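Local coordinates for alpha-galactosidase (Lactobacillus brevis, PDB 3MI6), which probably hydrolyses terminal, non-reducing alpha-D-galactose residues from alpha-galactosides such as galactose oligosaccharides and galactomannans, as a member of glycosyl hydrolase family 36, at residues D[9-14]-D[44-49]; D[25-30]-D[63-68]; D[73-78]-D[181-186]; D[187-192]-D[268-273]. All blocks are in the same frame, centred on the assembly; numbering follows the deposited sequence.

Interaction 1: D[9-14]-D[44-49]; sequences NLTFHL and PTYQNL
Thr-11 and Pro-44 meet through a single hydrogen bond: the hydroxyl OG1 of Thr-11 donates to the backbone oxygen O of Pro-44 at 2.9 Å. The donor lies in the carbonyl plane, and the C=O...donor angle of 158° makes the approach nearly end-on. In Thr-11 the hydroxyl is anti to the carbonyl carbon (chi1 -56°), which leaves the methyl CG2 for a second partner, the ring edge of Tyr-46, where it comes within 4.2 Å of CE1. Two residues along, the imidazole of His-13 crosses the tyrosine side chain at about a right angle and presents its own edge to the phenol oxygen; NE2 of His-13 lies 3.3 Å from OH of Tyr-46. That OH is hydrogen-bonded to the backbone oxygen of His-41, consistent with a fixed ring position, and Tyr-46 also packs on Glu-706 of the second subunit. Asn-9 adds looser packing, its CB 3.9 Å from the oxygen O of Pro-44. Behind these side chains, Leu-10 and Thr-11 form a G1 beta bulge opposite Asn-6. The contact thus lays the loop that follows strand 31-36 over one face of the N-terminal antiparallel sheet, where strand 11-15 runs between strands 4-6 and 19-25.

Interaction 2: D[25-30]-D[63-68]; sequences IMKNGE and EENPNF
Asn-65 is the first residue of 63-68 to meet the other loop, and it does so through the long side chain of Lys-27, which arrives from the opposite direction. Methylenes do the touching: CD and CE of Lys-27 lie alongside OD1 of Asn-65. The ammonium NZ of Lys-27 is 3.4 Å from that same OD1, but the angle is too poor for a hydrogen bond. The amide nitrogen of Asn-65 is instead bonded to OD1 of Asn-62, which probably steadies the side chain from its own loop. Three residues on, Phe-68 supplies the apolar half of the contact. With CG anti to the backbone N (chi1 -163°), its ring reaches out to the turn, and three consecutive residues receive its far end. The selenomethionine Met-26 brings its methyl CE to 3.6 Å from CZ of Phe-68. Lys-27 places CB 4.0 Å from CE2 of Phe-68. The side chains of Asn-28 and Phe-68 cross at about a right angle, with ND2 of Asn-28 3.8 Å from CE1 of Phe-68. That amide is held in place by an Asx turn, in which OD1 of Asn-28 accepts from the backbone N of Glu-30 at 3.0 Å. The receiving loop is a type I beta turn from Met-26 to Gly-29. It joins the antiparallel strands 19-25 and 31-36, so the contact packs the long segment leading to strand 90-93 against one end of the N-terminal sheet.

Interaction 3: D[73-78]-D[181-186]; sequences IKAEYA and SSQLDL
OD2 of Asp-185 accepts from two donors: the backbone N of Ala-75, at 2.6 Å and with an N-H...acceptor angle of 159°, and, more weakly, NE2 of Gln-183. The bond from Ala-75 uses the lone pair of OD2 that points away from the other carboxylate oxygen. This is a beta strand gripping a passing loop by its side chains, for Asp-185 and Gln-183 lie two apart on strand 174-186, in an antiparallel sheet of the N-terminal domain, and both point toward 73-78. The amide of Gln-183 spans that loop: its NE2 donates weakly to O of Ala-75, while its OE1 receives the backbone N of Ala-78 at 3.2 Å. That second bond is straight at hydrogen (178°), although the donor stands above the carbonyl plane. Carrying the amide this far is an extended chain, CG anti to the backbone N (chi1 163°). Lys-74 contributes methylenes, with its CG 3.7 Å from CB of Asp-185. The carboxylate has a further partner in Arg-271 on the neighbouring strand, whose NE forms a salt bridge with OD1 and probably favours the charged state. Between the backbones, one water bridges O of Glu-76, by a doubtfully short leg, and N of Gln-183, from which it accepts at 2.7 Å.

Interaction 4: D[187-192]-D[268-273]; sequences PDANYD and STSRIL
Ser-270 and Asp-188 share the direct hydrogen bond of this contact, OG of Ser-270 donating to the backbone O of Asp-188 at 2.9 Å. The donor is tilted 34° from the carbonyl plane, a position the serine hydroxyl reaches by lying beside its own backbone N, anti to the carbonyl carbon (chi1 -58°). A softer polar contact comes from CA of Asp-188, which approaches O of Ser-268 at 3.0 Å as a CA-H...O interaction. Water supplies a third link: it accepts from the backbone N of Ala-189 at 2.8 Å and is hydrogen-bonded to OG of Ser-268 at 3.1 Å. Van der Waals contact is modest and sets methyl groups against oxygens. The methyl CB of Ala-189 rests 3.5 Å from OG of Ser-270. CG2 of Thr-269 lies 3.9 Å from O of Pro-187. The shape of the loop is set from within, where OD1 of Asp-188 takes the backbone N of Asn-190 at 2.8 Å and also forms a salt bridge with Arg-237. Tyr-191 follows on, packing against Leu-186 and Leu-235. The arrangement is an Asx turn, continued by an inverse gamma turn centred on Asn-190, in the connection that leads from strand 174-186 to strand 192-197 and passes beside the start of strand 270-274 in the N-terminal domain.

In the fold
All four contacts lie on the same side of the chain's centre, in the N-terminal beta-rich part of the enzyme and away from the predicted catalytic residues of the barrel. Interactions 1 and 2 interlock along the chain, their segments alternating, and meet on the small sheet through the backbone of Leu-10 and Ile-25, with centres about 16 Å apart. Interaction 3 follows in sequence and touches interaction 2 where Ile-73 packs on Met-26 and Phe-68. Interaction 4 comes last, its centre about 11 Å from that of interaction 3, and the two share neighbouring strands 174-186 and 270-274. The long connection 37-89 thereby bridges the N-terminal sheet and the next one.

Interaction 1: D[9-14]-D[44-49]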
loop_
_atom_site.group_PDB
_atom_site.type_symbol
_atom_site.label_atom_id
_atom_site.label_comp_id
_atom_site.label_asym_id
_atom_site.label_seq_id
_atom_site.Cartn_x
_atom_site.Cartn_y
_atom_site.Cartn_z
ATOM N N ASN D 9 5.808 -32.251 -34.662
ATOM C CA ASN D 9 5.766 -32.179 -33.198
ATOM C C ASN D 9 4.413 -31.764 -32.645
ATOM O O ASN D 9 4.223 -31.704 -31.426
ATOM C CB ASN D 9 6.818 -31.215 -32.666
ATOM C CG ASN D 9 8.206 -31.711 -32.886
ATOM O OD1 ASN D 9 8.753 -32.432 -32.056
ATOM N ND2 ASN D 9 8.794 -31.333 -34.012
ATOM N N LEU D 10 3.482 -31.467 -33.541
ATOM C CA LEU D 10 2.145 -31.069 -33.134
ATOM C C LEU D 10 2.233 -29.851 -32.206
ATOM O O LEU D 10 1.580 -29.772 -31.155
ATOM C CB LEU D 10 1.390 -32.243 -32.494
ATOM C CG LEU D 10 1.160 -33.482 -33.379
ATOM C CD1 LEU D 10 0.374 -34.553 -32.639
ATOM C CD2 LEU D 10 0.450 -33.106 -34.651
ATOM N N THR D 11 3.069 -28.909 -32.631
ATOM C CA THR D 11 3.196 -27.617 -31.995
ATOM C C THR D 11 2.372 -26.582 -32.754
ATOM O O THR D 11 2.660 -26.252 -33.903
ATOM C CB THR D 11 4.638 -27.160 -31.991
ATOM O OG1 THR D 11 5.442 -28.154 -31.353
ATOM C CG2 THR D 11 4.760 -25.862 -31.244
ATOM N N PHE D 12 1.340 -26.080 -32.091
ATOM C CA PHE D 12 0.476 -25.063 -32.645
ATOM C C PHE D 12 0.847 -23.739 -32.037
ATOM O O PHE D 12 0.940 -23.602 -30.818
ATOM C CB PHE D 12 -0.975 -25.409 -32.346
ATOM C CG PHE D 12 -1.358 -26.765 -32.829
ATOM C CD1 PHE D 12 -1.931 -26.930 -34.077
ATOM C CD2 PHE D 12 -1.090 -27.885 -32.061
ATOM C CE1 PHE D 12 -2.259 -28.179 -34.534
ATOM C CE2 PHE D 12 -1.418 -29.136 -32.514
ATOM C CZ PHE D 12 -2.005 -29.285 -33.752
ATOM N N HIS D 13 1.044 -22.766 -32.913
ATOM C CA HIS D 13 1.578 -21.488 -32.551
ATOM C C HIS D 13 0.795 -20.439 -33.320
ATOM O O HIS D 13 0.889 -20.341 -34.531
ATOM C CB HIS D 13 3.053 -21.475 -32.932
ATOM C CG HIS D 13 3.797 -20.246 -32.511
ATOM N ND1 HIS D 13 3.252 -18.979 -32.571
ATOM C CD2 HIS D 13 5.069 -20.088 -32.073
ATOM C CE1 HIS D 13 4.149 -18.097 -32.168
ATOM N NE2 HIS D 13 5.259 -18.744 -31.857
ATOM N N LEU D 14 0.001 -19.665 -32.593
ATOM C CA LEU D 14 -0.760 -18.557 -33.146
ATOM C C LEU D 14 0.003 -17.199 -33.064
ATOM O O LEU D 14 0.513 -16.817 -32.001
ATOM C CB LEU D 14 -2.097 -18.478 -32.409
ATOM C CG LEU D 14 -3.173 -19.536 -32.728
ATOM C CD1 LEU D 14 -2.772 -20.935 -32.309
ATOM C CD2 LEU D 14 -4.523 -19.155 -32.097
ATOM N N PRO D 44 10.143 -25.213 -34.056
ATOM C CA PRO D 44 9.496 -26.521 -34.181
ATOM C C PRO D 44 9.049 -27.019 -32.827
ATOM O O PRO D 44 7.946 -27.525 -32.662
ATOM C CB PRO D 44 10.623 -27.416 -34.706
ATOM C CG PRO D 44 11.629 -26.484 -35.272
ATOM C CD PRO D 44 11.569 -25.279 -34.407
ATOM N N THR D 45 9.930 -26.864 -31.855
ATOM C CA THR D 45 9.683 -27.336 -30.515
ATOM C C THR D 45 10.265 -26.311 -29.533
ATOM O O THR D 45 11.139 -25.525 -29.901
ATOM C CB THR D 45 10.329 -28.710 -30.311
ATOM O OG1 THR D 45 9.804 -29.325 -29.132
ATOM C CG2 THR D 45 11.847 -28.575 -30.191
ATOM N N TYR D 46 9.751 -26.302 -28.302
ATOM C CA TYR D 46 10.243 -25.421 -27.247
ATOM C C TYR D 46 10.656 -26.260 -26.039
ATOM O O TYR D 46 10.079 -26.145 -24.968
ATOM C CB TYR D 46 9.179 -24.390 -26.857
ATOM C CG TYR D 46 8.791 -23.434 -27.973
ATOM C CD1 TYR D 46 7.791 -23.754 -28.870
ATOM C CD2 TYR D 46 9.423 -22.213 -28.121
ATOM C CE1 TYR D 46 7.441 -22.894 -29.887
ATOM C CE2 TYR D 46 9.076 -21.348 -29.141
ATOM C CZ TYR D 46 8.081 -21.697 -30.018
ATOM O OH TYR D 46 7.723 -20.839 -31.036
ATOM N N GLN D 47 11.661 -27.112 -26.227
ATOM C CA GLN D 47 12.059 -28.066 -25.196
ATOM C C GLN D 47 12.313 -27.353 -23.890
ATOM O O GLN D 47 12.030 -27.873 -22.816
ATOM C CB GLN D 47 13.309 -28.856 -25.611
ATOM C CG GLN D 47 13.059 -29.958 -26.650
ATOM C CD GLN D 47 14.320 -30.763 -26.977
ATOM O OE1 GLN D 47 15.295 -30.740 -26.219
ATOM N NE2 GLN D 47 14.300 -31.480 -28.107
ATOM N N ASN D 48 12.850 -26.148 -23.994
ATOM C CA ASN D 48 13.207 -25.373 -22.818
ATOM C C ASN D 48 11.993 -24.981 -21.994
ATOM O O ASN D 48 11.919 -25.273 -20.802
ATOM C CB ASN D 48 13.991 -24.121 -23.216
ATOM C CG ASN D 48 14.292 -23.228 -22.036
ATOM O OD1 ASN D 48 15.040 -23.609 -21.132
ATOM N ND2 ASN D 48 13.711 -22.028 -22.035
ATOM N N LEU D 49 11.052 -24.303 -22.635
ATOM C CA LEU D 49 9.852 -23.848 -21.955
ATOM C C LEU D 49 9.013 -25.006 -21.388
ATOM O O LEU D 49 8.215 -24.814 -20.464
ATOM C CB LEU D 49 9.018 -22.994 -22.909
ATOM C CG LEU D 49 9.764 -21.745 -23.375
ATOM C CD1 LEU D 49 9.060 -21.081 -24.553
ATOM C CD2 LEU D 49 9.912 -20.779 -22.218
#

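Interaction 2: D[25-30]-D[63-68]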
loop_
_atom_site.group_PDB
_atom_site.type_symbol
_atom_site.label_atom_id
_atom_site.label_comp_id
_atom_site.label_asym_id
_atom_site.label_seq_id
_atom_site.Cartn_x
_atom_site.Cartn_y
_atom_site.Cartn_z
ATOM N N ILE D 25 0.665 -30.600 -28.400
ATOM C CA ILE D 25 0.114 -31.901 -28.038
ATOM C C ILE D 25 1.193 -32.695 -27.325
ATOM O O ILE D 25 2.354 -32.718 -27.745
ATOM C CB ILE D 25 -0.393 -32.678 -29.251
ATOM C CG1 ILE D 25 -1.505 -31.897 -29.944
ATOM C CG2 ILE D 25 -0.930 -34.018 -28.821
ATOM C CD1 ILE D 25 -2.676 -31.577 -29.031
HETATM N N MSE D 26 0.813 -33.350 -26.243
HETATM C CA MSE D 26 1.803 -33.932 -25.359
HETATM C C MSE D 26 1.810 -35.458 -25.280
HETATM O O MSE D 26 0.921 -36.147 -25.799
HETATM C CB MSE D 26 1.633 -33.345 -23.969
HETATM C CG MSE D 26 1.758 -31.832 -23.945
HETATM SE SE MSE D 26 2.279 -31.290 -22.162
HETATM C CE MSE D 26 0.769 -32.001 -21.124
ATOM N N LYS D 27 2.846 -35.968 -24.623
ATOM C CA LYS D 27 3.042 -37.394 -24.424
ATOM C C LYS D 27 1.721 -38.130 -24.168
ATOM O O LYS D 27 1.425 -39.127 -24.826
ATOM C CB LYS D 27 4.024 -37.601 -23.271
ATOM C CG LYS D 27 4.437 -39.026 -23.021
ATOM C CD LYS D 27 5.265 -39.146 -21.736
ATOM C CE LYS D 27 6.665 -38.523 -21.870
ATOM N NZ LYS D 27 7.569 -39.300 -22.773
ATOM N N ASN D 28 0.917 -37.634 -23.234
ATOM C CA ASN D 28 -0.306 -38.340 -22.859
ATOM C C ASN D 28 -1.504 -38.046 -23.745
ATOM O O ASN D 28 -2.594 -38.540 -23.481
ATOM C CB ASN D 28 -0.689 -38.054 -21.419
ATOM C CG ASN D 28 -1.249 -36.663 -21.237
ATOM O OD1 ASN D 28 -1.107 -35.796 -22.108
ATOM N ND2 ASN D 28 -1.887 -36.436 -20.094
ATOM N N GLY D 29 -1.300 -37.233 -24.778
ATOM C CA GLY D 29 -2.336 -36.955 -25.755
ATOM C C GLY D 29 -3.112 -35.671 -25.532
ATOM O O GLY D 29 -3.884 -35.255 -26.403
ATOM N N GLU D 30 -2.927 -35.054 -24.362
ATOM C CA GLU D 30 -3.589 -33.787 -24.033
ATOM C C GLU D 30 -2.758 -32.611 -24.511
ATOM O O GLU D 30 -1.546 -32.729 -24.679
ATOM C CB GLU D 30 -3.852 -33.664 -22.527
ATOM C CG GLU D 30 -5.089 -34.399 -22.051
ATOM C CD GLU D 30 -5.272 -34.346 -20.539
ATOM O OE1 GLU D 30 -4.572 -35.091 -19.817
ATOM O OE2 GLU D 30 -6.125 -33.560 -20.064
ATOM N N GLU D 63 4.496 -45.124 -14.284
ATOM C CA GLU D 63 5.771 -45.497 -13.668
ATOM C C GLU D 63 6.974 -45.186 -14.554
ATOM O O GLU D 63 8.099 -45.077 -14.059
ATOM C CB GLU D 63 5.778 -46.978 -13.276
ATOM C CG GLU D 63 4.699 -47.373 -12.275
ATOM C CD GLU D 63 4.941 -46.810 -10.881
ATOM O OE1 GLU D 63 5.984 -46.153 -10.674
ATOM O OE2 GLU D 63 4.088 -47.030 -9.991
ATOM N N GLU D 64 6.730 -45.049 -15.857
ATOM C CA GLU D 64 7.796 -44.771 -16.822
ATOM C C GLU D 64 8.107 -43.290 -16.853
ATOM O O GLU D 64 9.173 -42.867 -17.305
ATOM C CB GLU D 64 7.407 -45.225 -18.232
ATOM C CG GLU D 64 7.895 -46.611 -18.617
ATOM C CD GLU D 64 7.048 -47.703 -18.009
ATOM O OE1 GLU D 64 7.425 -48.213 -16.928
ATOM O OE2 GLU D 64 6.002 -48.038 -18.612
ATOM N N ASN D 65 7.160 -42.500 -16.378
ATOM C CA ASN D 65 7.325 -41.060 -16.358
ATOM C C ASN D 65 6.959 -40.508 -14.984
ATOM O O ASN D 65 5.848 -40.018 -14.793
ATOM C CB ASN D 65 6.452 -40.422 -17.444
ATOM C CG ASN D 65 6.467 -41.209 -18.747
ATOM O OD1 ASN D 65 7.005 -40.755 -19.751
ATOM N ND2 ASN D 65 5.867 -42.386 -18.733
ATOM N N PRO D 66 7.881 -40.614 -14.010
ATOM C CA PRO D 66 7.585 -40.072 -12.678
ATOM C C PRO D 66 7.425 -38.558 -12.745
ATOM O O PRO D 66 6.648 -37.978 -11.993
ATOM C CB PRO D 66 8.833 -40.434 -11.856
ATOM C CG PRO D 66 9.482 -41.552 -12.598
ATOM C CD PRO D 66 9.195 -41.279 -14.051
ATOM N N ASN D 67 8.144 -37.936 -13.669
ATOM C CA ASN D 67 8.218 -36.489 -13.725
ATOM C C ASN D 67 7.117 -35.856 -14.570
ATOM O O ASN D 67 7.003 -34.631 -14.629
ATOM C CB ASN D 67 9.604 -36.043 -14.217
ATOM C CG ASN D 67 10.758 -36.666 -13.412
ATOM O OD1 ASN D 67 11.910 -36.632 -13.848
ATOM N ND2 ASN D 67 10.451 -37.232 -12.246
ATOM N N PHE D 68 6.315 -36.676 -15.236
ATOM C CA PHE D 68 5.120 -36.156 -15.885
ATOM C C PHE D 68 4.036 -36.048 -14.821
ATOM O O PHE D 68 3.486 -37.054 -14.390
ATOM C CB PHE D 68 4.668 -37.055 -17.037
ATOM C CG PHE D 68 3.712 -36.390 -17.993
ATOM C CD1 PHE D 68 2.366 -36.292 -17.694
ATOM C CD2 PHE D 68 4.159 -35.878 -19.202
ATOM C CE1 PHE D 68 1.481 -35.687 -18.580
ATOM C CE2 PHE D 68 3.285 -35.268 -20.092
ATOM C CZ PHE D 68 1.945 -35.172 -19.783
#

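Interaction 3: D[73-78]-D[181-186]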
loop_
_atom_site.group_PDB
_atom_site.type_symbol
_atom_site.label_atom_id
_atom_site.label_comp_id
_atom_site.label_asym_id
_atom_site.label_seq_id
_atom_site.Cartn_x
_atom_site.Cartn_y
_atom_site.Cartn_z
ATOM N N ILE D 73 1.859 -29.000 -14.788
ATOM C CA ILE D 73 1.767 -28.813 -16.232
ATOM C C ILE D 73 0.663 -27.853 -16.656
ATOM O O ILE D 73 -0.511 -28.114 -16.421
ATOM C CB ILE D 73 1.531 -30.148 -16.967
ATOM C CG1 ILE D 73 2.766 -31.054 -16.880
ATOM C CG2 ILE D 73 1.170 -29.888 -18.420
ATOM C CD1 ILE D 73 2.602 -32.362 -17.625
ATOM N N LYS D 74 1.044 -26.750 -17.289
ATOM C CA LYS D 74 0.080 -25.829 -17.868
ATOM C C LYS D 74 -0.789 -26.490 -18.946
ATOM O O LYS D 74 -0.294 -27.028 -19.932
ATOM C CB LYS D 74 0.788 -24.629 -18.471
ATOM C CG LYS D 74 1.330 -23.630 -17.476
ATOM C CD LYS D 74 2.478 -22.868 -18.116
ATOM C CE LYS D 74 3.622 -23.834 -18.323
ATOM N NZ LYS D 74 4.657 -23.301 -19.209
ATOM N N ALA D 75 -2.100 -26.432 -18.764
ATOM C CA ALA D 75 -3.006 -27.098 -19.676
ATOM C C ALA D 75 -3.791 -26.115 -20.502
ATOM O O ALA D 75 -3.881 -24.927 -20.181
ATOM C CB ALA D 75 -3.946 -27.979 -18.917
ATOM N N GLU D 76 -4.390 -26.633 -21.557
ATOM C CA GLU D 76 -5.141 -25.816 -22.489
ATOM C C GLU D 76 -6.643 -26.002 -22.276
ATOM O O GLU D 76 -7.436 -25.117 -22.559
ATOM C CB GLU D 76 -4.750 -26.196 -23.912
ATOM C CG GLU D 76 -5.294 -25.277 -24.964
ATOM C CD GLU D 76 -4.602 -23.923 -24.981
ATOM O OE1 GLU D 76 -3.657 -23.711 -24.180
ATOM O OE2 GLU D 76 -5.005 -23.077 -25.810
ATOM N N TYR D 77 -7.027 -27.157 -21.754
ATOM C CA TYR D 77 -8.426 -27.471 -21.510
ATOM C C TYR D 77 -8.436 -28.698 -20.639
ATOM O O TYR D 77 -8.554 -29.800 -21.135
ATOM C CB TYR D 77 -9.174 -27.744 -22.829
ATOM C CG TYR D 77 -10.650 -27.456 -22.754
ATOM C CD1 TYR D 77 -11.127 -26.160 -22.828
ATOM C CD2 TYR D 77 -11.563 -28.469 -22.593
ATOM C CE1 TYR D 77 -12.466 -25.884 -22.743
ATOM C CE2 TYR D 77 -12.900 -28.209 -22.512
ATOM C CZ TYR D 77 -13.350 -26.915 -22.584
ATOM O OH TYR D 77 -14.703 -26.658 -22.496
ATOM N N ALA D 78 -8.305 -28.508 -19.335
ATOM C CA ALA D 78 -8.085 -29.635 -18.436
ATOM C C ALA D 78 -9.332 -30.239 -17.771
ATOM O O ALA D 78 -10.347 -29.566 -17.568
ATOM C CB ALA D 78 -7.052 -29.261 -17.372
ATOM N N SER D 181 -15.583 -21.979 -21.769
ATOM C CA SER D 181 -15.278 -21.579 -23.131
ATOM C C SER D 181 -13.802 -21.412 -23.379
ATOM O O SER D 181 -13.351 -21.533 -24.511
ATOM C CB SER D 181 -15.972 -20.274 -23.466
ATOM O OG SER D 181 -17.362 -20.460 -23.387
ATOM N N SER D 182 -13.049 -21.114 -22.331
ATOM C CA SER D 182 -11.629 -20.872 -22.478
ATOM C C SER D 182 -10.899 -21.134 -21.182
ATOM O O SER D 182 -11.382 -20.782 -20.100
ATOM C CB SER D 182 -11.376 -19.432 -22.908
ATOM O OG SER D 182 -10.008 -19.104 -22.730
ATOM N N GLN D 183 -9.737 -21.766 -21.293
ATOM C CA GLN D 183 -8.842 -21.901 -20.161
ATOM C C GLN D 183 -7.515 -21.331 -20.571
ATOM O O GLN D 183 -7.079 -21.546 -21.698
ATOM C CB GLN D 183 -8.665 -23.359 -19.788
ATOM C CG GLN D 183 -7.476 -23.609 -18.922
ATOM C CD GLN D 183 -7.487 -25.013 -18.386
ATOM O OE1 GLN D 183 -8.548 -25.557 -18.116
ATOM N NE2 GLN D 183 -6.310 -25.607 -18.218
ATOM N N LEU D 184 -6.885 -20.578 -19.676
ATOM C CA LEU D 184 -5.534 -20.082 -19.906
ATOM C C LEU D 184 -4.686 -20.310 -18.683
ATOM O O LEU D 184 -4.982 -19.797 -17.609
ATOM C CB LEU D 184 -5.512 -18.595 -20.268
ATOM C CG LEU D 184 -4.070 -18.056 -20.318
ATOM C CD1 LEU D 184 -3.196 -18.881 -21.303
ATOM C CD2 LEU D 184 -3.964 -16.537 -20.600
ATOM N N ASP D 185 -3.619 -21.074 -18.845
ATOM C CA ASP D 185 -2.663 -21.227 -17.769
ATOM C C ASP D 185 -1.441 -20.356 -18.032
ATOM O O ASP D 185 -0.863 -20.405 -19.122
ATOM C CB ASP D 185 -2.256 -22.690 -17.604
ATOM C CG ASP D 185 -3.366 -23.553 -17.012
ATOM O OD1 ASP D 185 -4.303 -23.000 -16.382
ATOM O OD2 ASP D 185 -3.292 -24.792 -17.163
ATOM N N LEU D 186 -1.066 -19.548 -17.037
ATOM C CA LEU D 186 0.145 -18.746 -17.098
ATOM C C LEU D 186 1.121 -19.237 -16.046
ATOM O O LEU D 186 0.711 -19.813 -15.033
ATOM C CB LEU D 186 -0.180 -17.282 -16.863
ATOM C CG LEU D 186 -1.140 -16.610 -17.848
ATOM C CD1 LEU D 186 -1.617 -15.267 -17.285
ATOM C CD2 LEU D 186 -0.500 -16.443 -19.219
HETATM O O HOH W 1 -8.684 -23.138 -23.369
#

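Interaction 4: D[187-192]-D[268-273]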
loop_
_atom_site.group_PDB
_atom_site.type_symbol
_atom_site.label_atom_id
_atom_site.label_comp_id
_atom_site.label_asym_id
_atom_site.label_seq_id
_atom_site.Cartn_x
_atom_site.Cartn_y
_atom_site.Cartn_z
ATOM N N PRO D 187 2.423 -18.996 -16.280
ATOM C CA PRO D 187 3.536 -19.512 -15.478
ATOM C C PRO D 187 3.746 -18.825 -14.119
ATOM O O PRO D 187 4.487 -19.380 -13.314
ATOM C CB PRO D 187 4.751 -19.248 -16.374
ATOM C CG PRO D 187 4.206 -18.744 -17.672
ATOM C CD PRO D 187 2.907 -18.153 -17.384
ATOM N N ASP D 188 3.152 -17.657 -13.885
ATOM C CA ASP D 188 3.248 -16.968 -12.585
ATOM C C ASP D 188 1.955 -16.248 -12.172
ATOM O O ASP D 188 0.959 -16.265 -12.890
ATOM C CB ASP D 188 4.411 -15.973 -12.572
ATOM C CG ASP D 188 4.131 -14.720 -13.405
ATOM O OD1 ASP D 188 3.372 -13.827 -12.933
ATOM O OD2 ASP D 188 4.694 -14.621 -14.523
ATOM N N ALA D 189 1.970 -15.595 -11.019
ATOM C CA ALA D 189 0.754 -14.968 -10.520
ATOM C C ALA D 189 1.005 -13.548 -10.052
ATOM O O ALA D 189 0.306 -13.031 -9.164
ATOM C CB ALA D 189 0.159 -15.785 -9.400
ATOM N N ASN D 190 2.012 -12.914 -10.641
ATOM C CA ASN D 190 2.246 -11.510 -10.348
ATOM C C ASN D 190 1.332 -10.621 -11.201
ATOM O O ASN D 190 1.823 -9.820 -12.003
ATOM C CB ASN D 190 3.728 -11.115 -10.545
ATOM C CG ASN D 190 4.712 -12.082 -9.858
ATOM O OD1 ASN D 190 5.815 -12.338 -10.379
ATOM N ND2 ASN D 190 4.323 -12.625 -8.698
ATOM N N TYR D 191 0.018 -10.763 -11.044
ATOM C CA TYR D 191 -0.918 -9.857 -11.723
ATOM C C TYR D 191 -1.919 -9.236 -10.755
ATOM O O TYR D 191 -2.111 -9.740 -9.647
ATOM C CB TYR D 191 -1.693 -10.572 -12.842
ATOM C CG TYR D 191 -0.842 -11.106 -13.974
ATOM C CD1 TYR D 191 -0.521 -10.310 -15.057
ATOM C CD2 TYR D 191 -0.385 -12.414 -13.968
ATOM C CE1 TYR D 191 0.248 -10.791 -16.093
ATOM C CE2 TYR D 191 0.375 -12.906 -15.004
ATOM C CZ TYR D 191 0.695 -12.084 -16.060
ATOM O OH TYR D 191 1.468 -12.559 -17.091
ATOM N N ASP D 192 -2.555 -8.144 -11.172
ATOM C CA ASP D 192 -3.704 -7.611 -10.442
ATOM C C ASP D 192 -4.864 -8.071 -11.272
ATOM O O ASP D 192 -4.786 -8.023 -12.500
ATOM C CB ASP D 192 -3.751 -6.065 -10.422
ATOM C CG ASP D 192 -2.678 -5.428 -9.551
ATOM O OD1 ASP D 192 -2.133 -6.098 -8.648
ATOM O OD2 ASP D 192 -2.385 -4.228 -9.765
ATOM N N SER D 268 2.247 -21.078 -7.644
ATOM C CA SER D 268 2.071 -19.686 -8.059
ATOM C C SER D 268 1.884 -19.522 -9.557
ATOM O O SER D 268 2.376 -18.552 -10.145
ATOM C CB SER D 268 3.216 -18.791 -7.546
ATOM O OG SER D 268 2.701 -17.737 -6.732
ATOM N N THR D 269 1.191 -20.485 -10.168
ATOM C CA THR D 269 0.672 -20.321 -11.525
ATOM C C THR D 269 -0.804 -19.927 -11.507
ATOM O O THR D 269 -1.500 -20.078 -10.494
ATOM C CB THR D 269 0.821 -21.585 -12.369
ATOM O OG1 THR D 269 -0.248 -22.504 -12.077
ATOM C CG2 THR D 269 2.168 -22.214 -12.113
ATOM N N SER D 270 -1.272 -19.433 -12.645
ATOM C CA SER D 270 -2.613 -18.908 -12.747
ATOM C C SER D 270 -3.436 -19.608 -13.806
ATOM O O SER D 270 -3.033 -19.674 -14.958
ATOM C CB SER D 270 -2.546 -17.430 -13.091
ATOM O OG SER D 270 -1.814 -16.732 -12.106
ATOM N N ARG D 271 -4.606 -20.105 -13.412
ATOM C CA ARG D 271 -5.587 -20.567 -14.371
ATOM C C ARG D 271 -6.737 -19.563 -14.502
ATOM O O ARG D 271 -7.480 -19.326 -13.548
ATOM C CB ARG D 271 -6.115 -21.948 -13.970
ATOM C CG ARG D 271 -6.998 -22.620 -15.025
ATOM C CD ARG D 271 -7.178 -24.099 -14.725
ATOM N NE ARG D 271 -6.073 -24.891 -15.243
ATOM C CZ ARG D 271 -5.861 -26.172 -14.951
ATOM N NH1 ARG D 271 -6.676 -26.811 -14.127
ATOM N NH2 ARG D 271 -4.820 -26.809 -15.472
ATOM N N ILE D 272 -6.873 -18.975 -15.690
ATOM C CA ILE D 272 -8.018 -18.128 -15.999
ATOM C C ILE D 272 -9.075 -18.918 -16.781
ATOM O O ILE D 272 -8.840 -19.333 -17.902
ATOM C CB ILE D 272 -7.617 -16.855 -16.813
ATOM C CG1 ILE D 272 -6.572 -16.012 -16.075
ATOM C CG2 ILE D 272 -8.829 -15.981 -17.079
ATOM C CD1 ILE D 272 -5.224 -16.673 -15.877
ATOM N N LEU D 273 -10.243 -19.107 -16.172
ATOM C CA LEU D 273 -11.346 -19.856 -16.766
ATOM C C LEU D 273 -12.438 -18.896 -17.098
ATOM O O LEU D 273 -12.771 -18.089 -16.263
ATOM C CB LEU D 273 -11.915 -20.841 -15.744
ATOM C CG LEU D 273 -11.149 -22.128 -15.471
ATOM C CD1 LEU D 273 -11.925 -23.023 -14.536
ATOM C CD2 LEU D 273 -10.913 -22.815 -16.790
HETATM O O HOH W 2 3.711 -15.740 -8.843
#